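Local coordinates for protein glutamyl endopeptidase (Staphylococcus epidermidis, PDB 6PYM) that cleaves peptide bonds as a secreted serine protease, probably preferring to cut on the carbonyl side of glutamic acid, at residues G17-V22 with M143-G148; V41-I46 with I108-K113. The protein carries 1 engineered substitution. All coordinates share one frame; numbering follows the deposited sequence.

Contact 1 (G17-V22 with M143-G148); sequences GHYDAV and MWESVG
Tyr19 and Val22, the ends of a type I beta turn closed by the bond from Val22 N to Tyr19 O, face strand 143-148, whose nearest CA, that of Met143, stands 8.1 Å from the CA of Val22. The fold is the two-barrel one of chymotrypsin-like proteases: Val22 opens the first strand of the six-stranded barrel, while 143-148 belongs to the other sheet, so side chains rather than a backbone ladder bridge the gap. The polar half centres on Glu145, which reaches out with CG anti to its own N (chi1 175°) and the chain extended. Its OE2 accepts a hydrogen bond from Tyr19 OH at 2.7 Å, delivered from above the carboxylate plane; OE2 lies at the edge of the phenol ring, near its plane, while the carboxylate is turned 43° from the ring. A long acid suits the place because it can span to the loop and take two donors on one oxygen: a water also donates to OE2, and links it to His18 NE2, 2.8 Å from the water. His18 CE1 lies over one face of the Tyr19 ring, 3.3 Å above the plane and offset toward its rim, and the imidazole meets Phe174 edge-to-face. Met143 fills the apolar half. Flexible and unbranched, it bends at its last torsion (chi3 -62°), carrying its methyl in against the turn. The sulfur makes an oblique Met-aromatic contact, SD lying 5.1 Å from the Tyr19 ring centroid, while Met143 CE rests 3.7 Å from Val22 CB and 3.5 Å from the turn carbonyl, Tyr19 O.

Contact 2 (V41-I46 with I108-K113); sequences VGENEI and IGQVVK
Glu43 O accepts a nearly straight hydrogen bond from Gly109 N at 2.9 Å (163° at the hydrogen), the N-H arriving from above the carbonyl plane. It pins the short helix 108-111 to the beta hairpin of strands 34-42 and 45-48 in the first barrel. The hairpin has a type I beta turn from Gly42 to Glu45 beside a classic beta bulge, Val41 and Gly42 both facing Glu45. Glu45 OE1 accepts from Asn44 N, while its OE2 is paired with Arg98. Glycine suits position 109 because the backbones almost touch: Gly109 CA is 4.0 Å from Glu43 CA and 3.6 Å from Gly42 O. Glu43 bends at its second torsion (chi2 82°), turning the carboxylate back beside Gln110, its plane 80° from that of the amide. The two are not hydrogen-bonded; Glu43 OE1 accepts a hydrogen bond from a water 2.7 Å away, and Gln110 OE1 is engaged by His107 N. A second water accepts from Ile108 N and lies beside Asn44 OD1, which also bonds His107 ND1. On the apolar side branched Ile108, beside Val99 and Val65, packs CG2 3.8 Å from Asn44 CA and meets Ile46 CG2 with CD1 at 4.1 Å.

How the contacts relate
From the N terminus, the chain leaves strand 8-11 and passes through 17-22 (contact 1) into the first barrel. The hairpin arm of contact 2 follows at 41-46, and the barrel strands are completed before helix 108-111 returns to that hairpin. Contact 2 therefore closes a shorter loop, wholly within the longer one that contact 1 closes at strand 143-154. Contact 2 stays within the first barrel, tying helix 108-111 to its hairpin, whereas contact 1 joins the turn leading into that barrel, with Val22, to the other sheet. Their centres are about 16 Å apart, yet they touch: Asp20 OD2 probably accepts a hydrogen bond from Lys113 N, and Val112 packs against Asp20 and Ala21.

Contact 1 (G17-V22 with M143-G148)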
# COMPACT_ATOMS: atom_id res chain seq x y z
N GLY A 17 -0.47 11.44 11.34
CA GLY A 17 -1.77 10.82 11.12
C GLY A 17 -1.64 9.46 10.45
O GLY A 17 -0.70 8.71 10.70
N HIS A 18 -2.59 9.15 9.57
CA HIS A 18 -2.59 7.85 8.92
C HIS A 18 -1.58 7.75 7.78
O HIS A 18 -1.42 6.66 7.22
CB HIS A 18 -4.01 7.47 8.46
CG HIS A 18 -4.48 8.18 7.22
ND1 HIS A 18 -4.89 9.50 7.21
CD2 HIS A 18 -4.64 7.73 5.96
CE1 HIS A 18 -5.27 9.83 6.00
NE2 HIS A 18 -5.14 8.77 5.21
N TYR A 19 -0.90 8.84 7.44
CA TYR A 19 0.03 8.82 6.32
C TYR A 19 1.35 8.16 6.65
O TYR A 19 2.05 7.71 5.72
CB TYR A 19 0.28 10.25 5.83
CG TYR A 19 -0.98 10.92 5.36
CD1 TYR A 19 -1.60 10.51 4.19
CD2 TYR A 19 -1.58 11.92 6.11
CE1 TYR A 19 -2.76 11.10 3.75
CE2 TYR A 19 -2.75 12.52 5.68
CZ TYR A 19 -3.35 12.10 4.50
OH TYR A 19 -4.52 12.70 4.09
N ASP A 20 1.71 8.05 7.93
CA ASP A 20 3.04 7.57 8.27
C ASP A 20 3.29 6.16 7.74
O ASP A 20 4.41 5.83 7.34
CB ASP A 20 3.34 7.67 9.77
CG ASP A 20 2.38 6.87 10.65
OD1 ASP A 20 1.30 6.43 10.19
OD2 ASP A 20 2.70 6.72 11.86
N ALA A 21 2.26 5.31 7.73
CA ALA A 21 2.42 3.93 7.31
C ALA A 21 2.52 3.78 5.80
O ALA A 21 2.94 2.72 5.32
CB ALA A 21 1.26 3.08 7.85
N VAL A 22 2.10 4.79 5.04
CA VAL A 22 2.21 4.75 3.59
C VAL A 22 3.69 4.74 3.21
O VAL A 22 4.47 5.56 3.71
CB VAL A 22 1.46 5.93 2.97
CG1 VAL A 22 1.57 5.91 1.45
CG2 VAL A 22 -0.00 5.93 3.41
N MET A 143 4.46 11.61 -2.00
CA MET A 143 3.24 10.92 -1.61
C MET A 143 2.03 11.74 -2.05
O MET A 143 1.98 12.96 -1.82
CB MET A 143 3.22 10.74 -0.09
CG MET A 143 2.05 9.90 0.38
SD MET A 143 1.78 9.88 2.17
CE MET A 143 3.31 9.15 2.77
N TRP A 144 1.06 11.07 -2.68
CA TRP A 144 -0.13 11.71 -3.22
C TRP A 144 -1.36 10.93 -2.80
O TRP A 144 -1.36 9.69 -2.81
CB TRP A 144 -0.08 11.82 -4.76
CG TRP A 144 1.03 12.69 -5.20
CD1 TRP A 144 2.36 12.41 -5.15
CD2 TRP A 144 0.92 14.02 -5.72
NE1 TRP A 144 3.09 13.49 -5.59
CE2 TRP A 144 2.23 14.49 -5.95
CE3 TRP A 144 -0.16 14.86 -6.02
CZ2 TRP A 144 2.49 15.76 -6.47
CZ3 TRP A 144 0.11 16.12 -6.52
CH2 TRP A 144 1.42 16.55 -6.75
N GLU A 145 -2.42 11.65 -2.46
CA GLU A 145 -3.71 11.09 -2.09
C GLU A 145 -4.69 11.34 -3.22
O GLU A 145 -4.86 12.49 -3.66
CB GLU A 145 -4.20 11.77 -0.82
CG GLU A 145 -5.58 11.39 -0.38
CD GLU A 145 -5.94 12.08 0.93
OE1 GLU A 145 -6.41 13.24 0.89
OE2 GLU A 145 -5.71 11.48 2.00
N SER A 146 -5.35 10.29 -3.69
CA SER A 146 -6.34 10.35 -4.76
C SER A 146 -7.71 10.03 -4.19
O SER A 146 -7.87 9.06 -3.44
CB SER A 146 -5.97 9.34 -5.84
OG SER A 146 -6.89 9.44 -6.92
N VAL A 147 -8.71 10.84 -4.55
CA VAL A 147 -10.03 10.85 -3.94
C VAL A 147 -11.07 10.31 -4.92
O VAL A 147 -11.11 10.73 -6.08
CB VAL A 147 -10.40 12.28 -3.51
CG1 VAL A 147 -11.85 12.37 -3.07
CG2 VAL A 147 -9.46 12.78 -2.41
N GLY A 148 -11.95 9.43 -4.45
CA GLY A 148 -13.04 8.97 -5.30
C GLY A 148 -13.98 8.05 -4.55
O GLY A 148 -14.08 8.10 -3.32
O HOH W 1 -5.57 8.85 2.44

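Contact 2 (V41-I46 with I108-K113)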
# COMPACT_ATOMS: atom_id res chain seq x y z
N VAL A 41 1.92 -2.58 8.25
CA VAL A 41 0.78 -3.18 8.94
C VAL A 41 1.17 -4.00 10.17
O VAL A 41 0.29 -4.47 10.89
CB VAL A 41 -0.10 -4.03 8.01
CG1 VAL A 41 -0.67 -3.20 6.88
CG2 VAL A 41 0.66 -5.22 7.46
N GLY A 42 2.46 -4.19 10.41
CA GLY A 42 2.90 -4.96 11.56
C GLY A 42 4.33 -4.60 11.91
O GLY A 42 4.99 -3.82 11.22
N GLU A 43 4.81 -5.22 13.00
CA GLU A 43 6.12 -4.90 13.55
C GLU A 43 7.22 -4.91 12.50
O GLU A 43 8.11 -4.05 12.51
CB GLU A 43 6.45 -5.88 14.68
CG GLU A 43 7.77 -5.59 15.36
CD GLU A 43 7.66 -4.51 16.42
OE1 GLU A 43 6.59 -3.87 16.51
OE2 GLU A 43 8.64 -4.31 17.16
N ASN A 44 7.19 -5.89 11.60
CA ASN A 44 8.21 -6.04 10.56
C ASN A 44 7.61 -6.18 9.17
O ASN A 44 8.26 -6.75 8.29
CB ASN A 44 9.12 -7.24 10.84
CG ASN A 44 9.85 -7.11 12.16
OD1 ASN A 44 10.73 -6.27 12.31
ND2 ASN A 44 9.48 -7.95 13.13
N GLU A 45 6.38 -5.71 8.95
CA GLU A 45 5.65 -6.14 7.76
C GLU A 45 4.96 -4.99 7.05
O GLU A 45 4.34 -4.13 7.70
CB GLU A 45 4.59 -7.18 8.10
CG GLU A 45 5.14 -8.55 8.48
CD GLU A 45 5.56 -8.66 9.94
OE1 GLU A 45 5.13 -7.84 10.78
OE2 GLU A 45 6.31 -9.62 10.24
N ILE A 46 5.02 -5.02 5.72
CA ILE A 46 4.20 -4.18 4.87
C ILE A 46 3.35 -5.09 3.99
O ILE A 46 3.66 -6.26 3.76
CB ILE A 46 5.01 -3.19 4.00
CG1 ILE A 46 5.78 -3.91 2.89
CG2 ILE A 46 5.95 -2.36 4.85
CD1 ILE A 46 6.26 -2.99 1.78
N ILE A 108 10.24 -1.61 11.65
CA ILE A 108 9.46 -0.66 10.87
C ILE A 108 8.17 -0.27 11.60
O ILE A 108 7.76 0.89 11.57
CB ILE A 108 9.21 -1.18 9.44
CG1 ILE A 108 8.67 -0.06 8.55
CG2 ILE A 108 8.29 -2.40 9.43
CD1 ILE A 108 8.72 -0.40 7.08
N GLY A 109 7.54 -1.23 12.28
CA GLY A 109 6.32 -0.95 13.01
C GLY A 109 6.52 -0.27 14.35
O GLY A 109 5.54 -0.04 15.06
N GLN A 110 7.76 0.03 14.70
CA GLN A 110 8.09 0.90 15.82
C GLN A 110 8.31 2.34 15.39
O GLN A 110 8.03 3.26 16.16
CB GLN A 110 9.37 0.41 16.51
CG GLN A 110 9.25 -0.94 17.20
CD GLN A 110 10.57 -1.45 17.77
OE1 GLN A 110 11.65 -1.13 17.26
NE2 GLN A 110 10.48 -2.24 18.84
N VAL A 111 8.82 2.56 14.17
CA VAL A 111 9.12 3.91 13.72
C VAL A 111 7.89 4.62 13.17
O VAL A 111 7.85 5.86 13.16
CB VAL A 111 10.30 3.95 12.74
CG1 VAL A 111 11.51 3.24 13.33
CG2 VAL A 111 9.93 3.37 11.37
N VAL A 112 6.90 3.87 12.69
CA VAL A 112 5.60 4.40 12.31
C VAL A 112 4.55 3.57 13.01
O VAL A 112 4.81 2.45 13.46
CB VAL A 112 5.37 4.39 10.79
CG1 VAL A 112 6.45 5.19 10.09
CG2 VAL A 112 5.30 2.96 10.25
N LYS A 113 3.35 4.12 13.12
CA LYS A 113 2.22 3.34 13.63
C LYS A 113 1.70 2.43 12.53
O LYS A 113 1.28 2.93 11.47
CB LYS A 113 1.10 4.25 14.10
CG LYS A 113 0.01 3.51 14.87
CD LYS A 113 -1.03 4.46 15.43
CE LYS A 113 -1.99 3.74 16.37
NZ LYS A 113 -2.81 2.71 15.68
O HOH W 2 6.14 -1.68 18.06
O HOH W 3 11.48 -4.07 10.77